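Local coordinates for protein 3,6-diketocamphane 1,6-monooxygenase (Pseudomonas putida, PDB 4UWM) that catalyses the FMNH2- and O2-dependent Baeyer-Villiger oxidation of a camphor-derived diketone to its lactone, a step in the breakdown of (-)-camphor, at residues S323-F335 with L364-P376. Residues are numbered along the deposited sequence; the frame is centred on the assembly and turned at random.
Sequences SPDTVTEKINALF and LISKEVAPKILLP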
ATOM      1  N   SER A 323     -14.124   4.522  35.784  1.00 47.83           N
ATOM      2  CA  SER A 323     -13.511   5.842  35.868  1.00 43.67           C
ATOM      3  C   SER A 323     -12.001   5.664  35.802  1.00 36.41           C
ATOM      4  O   SER A 323     -11.517   4.544  35.961  1.00 45.24           O
ATOM      5  CB  SER A 323     -13.869   6.489  37.202  1.00 47.80           C
ATOM      6  OG  SER A 323     -13.279   5.744  38.253  1.00 45.82           O
ATOM      7  N   PRO A 324     -11.250   6.763  35.599  1.00 35.60           N
ATOM      8  CA  PRO A 324      -9.795   6.674  35.608  1.00 41.76           C
ATOM      9  C   PRO A 324      -9.216   5.912  36.800  1.00 51.81           C
ATOM     10  O   PRO A 324      -8.302   5.104  36.613  1.00 49.23           O
ATOM     11  CB  PRO A 324      -9.362   8.138  35.619  1.00 44.63           C
ATOM     12  CG  PRO A 324     -10.420   8.815  34.819  1.00 46.54           C
ATOM     13  CD  PRO A 324     -11.706   8.087  35.131  1.00 44.23           C
ATOM     14  N   ASP A 325      -9.749   6.149  38.002  1.00 54.60           N
ATOM     15  CA  ASP A 325      -9.262   5.460  39.201  1.00 46.29           C
ATOM     16  C   ASP A 325      -9.616   3.974  39.199  1.00 36.47           C
ATOM     17  O   ASP A 325      -8.756   3.132  39.476  1.00 45.30           O
ATOM     18  CB  ASP A 325      -9.764   6.139  40.487  1.00 54.26           C
ATOM     19  CG  ASP A 325      -9.097   7.480  40.745  1.00 63.81           C
ATOM     20  OD1 ASP A 325      -7.877   7.614  40.509  1.00 68.68           O
ATOM     21  OD2 ASP A 325      -9.796   8.408  41.199  1.00 75.46           O
ATOM     22  N   THR A 326     -10.870   3.652  38.880  1.00 38.50           N
ATOM     23  CA  THR A 326     -11.318   2.252  38.771  1.00 44.04           C
ATOM     24  C   THR A 326     -10.468   1.440  37.775  1.00 49.73           C
ATOM     25  O   THR A 326     -10.073   0.301  38.053  1.00 50.84           O
ATOM     26  CB  THR A 326     -12.793   2.187  38.345  1.00 48.64           C
ATOM     27  OG1 THR A 326     -13.578   2.943  39.271  1.00 54.99           O
ATOM     28  CG2 THR A 326     -13.295   0.748  38.298  1.00 45.25           C
ATOM     29  N   VAL A 327     -10.185   2.037  36.619  1.00 50.58           N
ATOM     30  CA  VAL A 327      -9.366   1.373  35.607  1.00 46.13           C
ATOM     31  C   VAL A 327      -7.920   1.231  36.084  1.00 43.63           C
ATOM     32  O   VAL A 327      -7.318   0.157  35.925  1.00 41.21           O
ATOM     33  CB  VAL A 327      -9.490   2.056  34.224  1.00 42.38           C
ATOM     34  CG1 VAL A 327      -8.458   1.508  33.235  1.00 42.40           C
ATOM     35  CG2 VAL A 327     -10.896   1.841  33.681  1.00 37.18           C
ATOM     36  N   THR A 328      -7.385   2.287  36.701  1.00 46.01           N
ATOM     37  CA  THR A 328      -6.030   2.253  37.263  1.00 47.14           C
ATOM     38  C   THR A 328      -5.873   1.125  38.295  1.00 51.29           C
ATOM     39  O   THR A 328      -4.883   0.383  38.277  1.00 49.35           O
ATOM     40  CB  THR A 328      -5.633   3.604  37.891  1.00 54.32           C
ATOM     41  OG1 THR A 328      -5.788   4.647  36.921  1.00 53.37           O
ATOM     42  CG2 THR A 328      -4.181   3.582  38.373  1.00 61.02           C
ATOM     43  N   GLU A 329      -6.861   0.990  39.175  1.00 49.67           N
ATOM     44  CA  GLU A 329      -6.816  -0.047  40.199  1.00 56.25           C
ATOM     45  C   GLU A 329      -6.941  -1.432  39.584  1.00 49.50           C
ATOM     46  O   GLU A 329      -6.215  -2.349  39.976  1.00 49.10           O
ATOM     47  CB  GLU A 329      -7.877   0.190  41.273  1.00 65.30           C
ATOM     48  CG  GLU A 329      -7.483   1.267  42.275  1.00 83.67           C
ATOM     49  CD  GLU A 329      -8.594   1.617  43.252  1.00104.95           C
ATOM     50  OE1 GLU A 329      -9.402   0.729  43.600  1.00107.38           O
ATOM     51  OE2 GLU A 329      -8.655   2.791  43.675  1.00107.80           O
ATOM     52  N   LYS A 330      -7.843  -1.573  38.608  1.00 46.12           N
ATOM     53  CA  LYS A 330      -8.003  -2.831  37.862  1.00 45.44           C
ATOM     54  C   LYS A 330      -6.713  -3.279  37.161  1.00 40.83           C
ATOM     55  O   LYS A 330      -6.409  -4.475  37.117  1.00 42.20           O
ATOM     56  CB  LYS A 330      -9.151  -2.728  36.862  1.00 45.59           C
ATOM     57  CG  LYS A 330     -10.497  -3.141  37.422  1.00 51.54           C
ATOM     58  CD  LYS A 330     -11.625  -2.622  36.550  1.00 57.83           C
ATOM     59  CE  LYS A 330     -12.950  -3.267  36.910  1.00 57.31           C
ATOM     60  NZ  LYS A 330     -14.074  -2.549  36.248  1.00 61.53           N
ATOM     61  N   ILE A 331      -5.951  -2.324  36.633  1.00 40.88           N
ATOM     62  CA  ILE A 331      -4.677  -2.644  35.981  1.00 41.15           C
ATOM     63  C   ILE A 331      -3.649  -3.093  37.023  1.00 45.80           C
ATOM     64  O   ILE A 331      -2.923  -4.076  36.806  1.00 43.92           O
ATOM     65  CB  ILE A 331      -4.149  -1.483  35.090  1.00 41.58           C
ATOM     66  CG1 ILE A 331      -5.133  -1.195  33.939  1.00 39.09           C
ATOM     67  CG2 ILE A 331      -2.773  -1.820  34.515  1.00 34.43           C
ATOM     68  CD1 ILE A 331      -4.802   0.034  33.114  1.00 37.15           C
ATOM     69  N   ASN A 332      -3.617  -2.393  38.157  1.00 49.41           N
ATOM     70  CA  ASN A 332      -2.729  -2.747  39.274  1.00 46.07           C
ATOM     71  C   ASN A 332      -2.934  -4.178  39.781  1.00 42.34           C
ATOM     72  O   ASN A 332      -1.956  -4.919  39.956  1.00 43.80           O
ATOM     73  CB  ASN A 332      -2.870  -1.742  40.413  1.00 53.12           C
ATOM     74  CG  ASN A 332      -2.282  -0.392  40.070  1.00 53.19           C
ATOM     75  OD1 ASN A 332      -1.140  -0.293  39.624  1.00 64.31           O
ATOM     76  ND2 ASN A 332      -3.057   0.660  40.288  1.00 68.95           N
ATOM     77  N   ALA A 333      -4.198  -4.560  39.982  1.00 38.32           N
ATOM     78  CA  ALA A 333      -4.557  -5.935  40.326  1.00 39.87           C
ATOM     79  C   ALA A 333      -3.994  -6.946  39.329  1.00 44.19           C
ATOM     80  O   ALA A 333      -3.432  -7.967  39.729  1.00 42.96           O
ATOM     81  CB  ALA A 333      -6.066  -6.090  40.455  1.00 43.86           C
ATOM     82  N   LEU A 334      -4.128  -6.659  38.032  1.00 50.87           N
ATOM     83  CA  LEU A 334      -3.575  -7.538  36.997  1.00 38.46           C
ATOM     84  C   LEU A 334      -2.065  -7.600  37.064  1.00 34.33           C
ATOM     85  O   LEU A 334      -1.486  -8.683  36.935  1.00 40.40           O
ATOM     86  CB  LEU A 334      -4.017  -7.106  35.596  1.00 42.23           C
ATOM     87  CG  LEU A 334      -5.468  -7.392  35.248  1.00 36.69           C
ATOM     88  CD1 LEU A 334      -5.911  -6.488  34.111  1.00 38.95           C
ATOM     89  CD2 LEU A 334      -5.639  -8.862  34.896  1.00 42.68           C
ATOM     90  N   PHE A 335      -1.440  -6.441  37.267  1.00 37.02           N
ATOM     91  CA  PHE A 335       0.016  -6.337  37.383  1.00 42.64           C
ATOM     92  C   PHE A 335       0.556  -7.134  38.560  1.00 49.55           C
ATOM     93  O   PHE A 335       1.561  -7.836  38.425  1.00 49.36           O
ATOM     94  CB  PHE A 335       0.450  -4.878  37.478  1.00 41.50           C
ATOM     95  CG  PHE A 335       0.807  -4.256  36.146  1.00 48.99           C
ATOM     96  CD1 PHE A 335      -0.076  -4.313  35.067  1.00 49.86           C
ATOM     97  CD2 PHE A 335       2.021  -3.598  35.978  1.00 47.40           C
ATOM     98  CE1 PHE A 335       0.254  -3.738  33.851  1.00 43.74           C
ATOM     99  CE2 PHE A 335       2.354  -3.018  34.765  1.00 51.95           C
ATOM    100  CZ  PHE A 335       1.466  -3.086  33.703  1.00 45.06           C
ATOM    101  N   LEU A 364      -8.297   9.847  28.377  1.00 34.64           N
ATOM    102  CA  LEU A 364      -8.237   9.516  29.800  1.00 37.16           C
ATOM    103  C   LEU A 364      -7.251   8.384  30.090  1.00 41.94           C
ATOM    104  O   LEU A 364      -6.447   8.478  31.026  1.00 33.07           O
ATOM    105  CB  LEU A 364      -9.624   9.168  30.342  1.00 41.44           C
ATOM    106  CG  LEU A 364     -10.599  10.338  30.490  1.00 43.18           C
ATOM    107  CD1 LEU A 364     -11.958   9.829  30.945  1.00 47.89           C
ATOM    108  CD2 LEU A 364     -10.060  11.403  31.440  1.00 42.96           C
ATOM    109  N   ILE A 365      -7.308   7.335  29.269  1.00 32.03           N
ATOM    110  CA  ILE A 365      -6.413   6.188  29.388  1.00 29.00           C
ATOM    111  C   ILE A 365      -4.958   6.633  29.229  1.00 32.98           C
ATOM    112  O   ILE A 365      -4.110   6.332  30.076  1.00 37.53           O
ATOM    113  CB  ILE A 365      -6.770   5.090  28.363  1.00 34.06           C
ATOM    114  CG1 ILE A 365      -8.140   4.486  28.683  1.00 39.21           C
ATOM    115  CG2 ILE A 365      -5.697   4.004  28.318  1.00 32.47           C
ATOM    116  CD1 ILE A 365      -8.865   3.915  27.478  1.00 46.84           C
ATOM    117  N   SER A 366      -4.687   7.389  28.171  1.00 34.57           N
ATOM    118  CA  SER A 366      -3.323   7.767  27.799  1.00 35.60           C
ATOM    119  C   SER A 366      -2.690   8.794  28.748  1.00 39.92           C
ATOM    120  O   SER A 366      -1.502   8.674  29.083  1.00 32.39           O
ATOM    121  CB  SER A 366      -3.305   8.296  26.356  1.00 37.19           C
ATOM    122  OG  SER A 366      -2.024   8.772  25.986  1.00 34.04           O
ATOM    123  N   LYS A 367      -3.485   9.789  29.163  1.00 40.85           N
ATOM    124  CA  LYS A 367      -3.003  10.888  30.008  0.50 41.88           C
ATOM    125  C   LYS A 367      -3.194  10.678  31.518  1.00 43.88           C
ATOM    126  O   LYS A 367      -2.349  11.093  32.312  1.00 45.91           O
ATOM    127  CB  LYS A 367      -3.656  12.211  29.594  0.50 38.72           C
ATOM    128  CG  LYS A 367      -3.125  12.798  28.298  0.50 41.87           C
ATOM    129  CD  LYS A 367      -3.901  14.042  27.903  0.50 37.32           C
ATOM    130  CE  LYS A 367      -3.272  14.722  26.696  0.50 39.83           C
ATOM    131  NZ  LYS A 367      -4.143  15.796  26.145  0.50 38.19           N
ATOM    132  N   GLU A 368      -4.302  10.045  31.913  1.00 48.06           N
ATOM    133  CA  GLU A 368      -4.665   9.922  33.333  0.60 50.30           C
ATOM    134  C   GLU A 368      -4.472   8.528  33.925  1.00 53.79           C
ATOM    135  O   GLU A 368      -4.199   8.390  35.115  1.00 61.85           O
ATOM    136  CB  GLU A 368      -6.109  10.383  33.572  0.60 48.69           C
ATOM    137  CG  GLU A 368      -6.327  11.882  33.419  0.60 58.30           C
ATOM    138  CD  GLU A 368      -7.644  12.356  34.012  0.60 64.43           C
ATOM    139  OE1 GLU A 368      -8.157  11.707  34.954  0.60 63.86           O
ATOM    140  OE2 GLU A 368      -8.168  13.387  33.540  0.60 65.53           O
ATOM    141  N   VAL A 369      -4.624   7.490  33.106  1.00 45.07           N
ATOM    142  CA  VAL A 369      -4.503   6.128  33.631  1.00 40.75           C
ATOM    143  C   VAL A 369      -3.080   5.578  33.504  1.00 47.73           C
ATOM    144  O   VAL A 369      -2.426   5.275  34.510  1.00 45.89           O
ATOM    145  CB  VAL A 369      -5.537   5.151  33.014  1.00 40.29           C
ATOM    146  CG1 VAL A 369      -5.299   3.730  33.508  1.00 41.15           C
ATOM    147  CG2 VAL A 369      -6.956   5.578  33.342  1.00 40.32           C
ATOM    148  N   ALA A 370      -2.599   5.468  32.267  1.00 42.80           N
ATOM    149  CA  ALA A 370      -1.342   4.776  32.004  1.00 38.01           C
ATOM    150  C   ALA A 370      -0.099   5.417  32.636  1.00 35.81           C
ATOM    151  O   ALA A 370       0.783   4.686  33.086  1.00 38.71           O
ATOM    152  CB  ALA A 370      -1.144   4.537  30.505  1.00 32.10           C
ATOM    153  N   PRO A 371      -0.012   6.763  32.672  1.00 36.54           N
ATOM    154  CA  PRO A 371       1.161   7.363  33.324  1.00 47.68           C
ATOM    155  C   PRO A 371       1.357   6.931  34.787  1.00 49.59           C
ATOM    156  O   PRO A 371       2.473   6.984  35.296  1.00 51.37           O
ATOM    157  CB  PRO A 371       0.859   8.858  33.261  1.00 50.85           C
ATOM    158  CG  PRO A 371       0.034   9.004  32.032  1.00 42.59           C
ATOM    159  CD  PRO A 371      -0.862   7.799  32.055  1.00 39.07           C
ATOM    160  N   LYS A 372       0.283   6.486  35.433  1.00 51.43           N
ATOM    161  CA  LYS A 372       0.342   6.065  36.831  0.60 53.40           C
ATOM    162  C   LYS A 372       0.795   4.627  37.003  1.00 54.61           C
ATOM    163  O   LYS A 372       1.277   4.253  38.065  1.00 53.86           O
ATOM    164  CB  LYS A 372      -1.004   6.284  37.532  0.60 51.39           C
ATOM    165  CG  LYS A 372      -1.049   7.539  38.391  0.60 57.34           C
ATOM    166  CD  LYS A 372      -1.546   8.755  37.625  0.60 56.96           C
ATOM    167  CE  LYS A 372      -2.985   9.077  37.992  0.60 52.86           C
ATOM    168  NZ  LYS A 372      -3.552  10.151  37.130  0.60 52.36           N
ATOM    169  N   ILE A 373       0.644   3.815  35.960  1.00 51.47           N
ATOM    170  CA  ILE A 373       1.052   2.410  36.031  1.00 48.69           C
ATOM    171  C   ILE A 373       2.526   2.275  35.654  1.00 52.99           C
ATOM    172  O   ILE A 373       2.900   2.482  34.499  1.00 50.56           O
ATOM    173  CB  ILE A 373       0.185   1.485  35.138  1.00 46.14           C
ATOM    174  CG1 ILE A 373      -1.319   1.714  35.373  1.00 55.56           C
ATOM    175  CG2 ILE A 373       0.579   0.025  35.329  1.00 39.82           C
ATOM    176  CD1 ILE A 373      -1.879   1.132  36.658  1.00 51.39           C
ATOM    177  N   LEU A 374       3.361   1.950  36.636  1.00 64.04           N
ATOM    178  CA  LEU A 374       4.798   1.765  36.399  1.00 71.94           C
ATOM    179  C   LEU A 374       5.113   0.282  36.252  1.00 71.29           C
ATOM    180  O   LEU A 374       4.391  -0.565  36.783  1.00 78.50           O
ATOM    181  CB  LEU A 374       5.634   2.384  37.532  1.00 72.09           C
ATOM    182  CG  LEU A 374       5.488   3.876  37.867  1.00 73.89           C
ATOM    183  CD1 LEU A 374       6.212   4.188  39.169  1.00 70.64           C
ATOM    184  CD2 LEU A 374       5.986   4.784  36.746  1.00 78.32           C
ATOM    185  N   LEU A 375       6.184  -0.035  35.532  1.00 75.93           N
ATOM    186  CA  LEU A 375       6.547  -1.434  35.329  1.00 90.77           C
ATOM    187  C   LEU A 375       7.669  -1.903  36.261  1.00103.24           C
ATOM    188  O   LEU A 375       8.790  -1.388  36.189  1.00102.60           O
ATOM    189  CB  LEU A 375       6.922  -1.695  33.871  1.00 82.25           C
ATOM    190  CG  LEU A 375       6.467  -3.034  33.277  1.00 81.56           C
ATOM    191  CD1 LEU A 375       6.797  -3.038  31.800  1.00 78.09           C
ATOM    192  CD2 LEU A 375       7.078  -4.257  33.951  1.00 76.39           C
ATOM    193  N   PRO A 376       7.365  -2.885  37.138  1.00111.35           N
ATOM    194  CA  PRO A 376       8.379  -3.512  37.989  1.00110.76           C
ATOM    195  C   PRO A 376       9.342  -4.367  37.170  1.00 98.08           C
ATOM    196  O   PRO A 376      10.467  -4.613  37.599  1.00 89.83           O
ATOM    197  CB  PRO A 376       7.552  -4.403  38.929  1.00108.19           C
ATOM    198  CG  PRO A 376       6.161  -3.871  38.860  1.00102.77           C
ATOM    199  CD  PRO A 376       6.013  -3.385  37.450  1.00111.88           C
TER
HETATM  200  O   HOH W   1      -5.542   7.093  37.707  1.00 66.28           O
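Val369, on the last helix of a TIM barrel, and Ile373, farther along the chain, pack against helix 324-335, an example of how two outer helices and a terminal segment come together in the barrel's outer, helical layer. Val369 is a knob in a hole made by Pro324, Val327, Thr328 and Ile331, and the axes of segments 324-335 and 364-369 cross at -79°, 10.1 Å apart at their closest. With CG1 anti to the backbone N (chi1 176°), the two methyls of Val369 part: CG1 lies 3.8 Å from Ile331 CD1 and 3.9 Å from Val327 CG1, the two valine side chains crossing at about a right angle, while CG2 turns to Pro324, 3.6 Å from its carbonyl O.

Thr328 joins polar and apolar contacts. Its OG1 donates to Pro324 O (2.6 Å), tilted 33° from the carbonyl plane, whereas its own backbone N reaches the same oxygen from the opposite face. A water donates to Thr328 OG1 and to Glu368 O, bridging the helices where no direct hydrogen bond links them. A valine in place of Thr328 would probably leave Pro324 O with the backbone N as its remaining donor from this residue and take from the water its hydroxyl partner, breaking the bridge to Glu368 O.

Further along, Ile373 divides its branches. CD1 reaches the groove between Thr328, Ile331 and Asn332, 3.4 Å from Asn332 OD1, while CG2 makes a CH-pi contact over one face of the Phe335 ring, 3.8 Å from its centroid. Trp341 meets that ring edge-to-face. Ile373 and Leu375 also make backbone hydrogen bonds to Met3 and Met1, so the tail is tied to the chain's start while its side chains pack on helix 324-335, joining both termini on the outside of the (beta/alpha)8 barrel of the bacterial luciferase family.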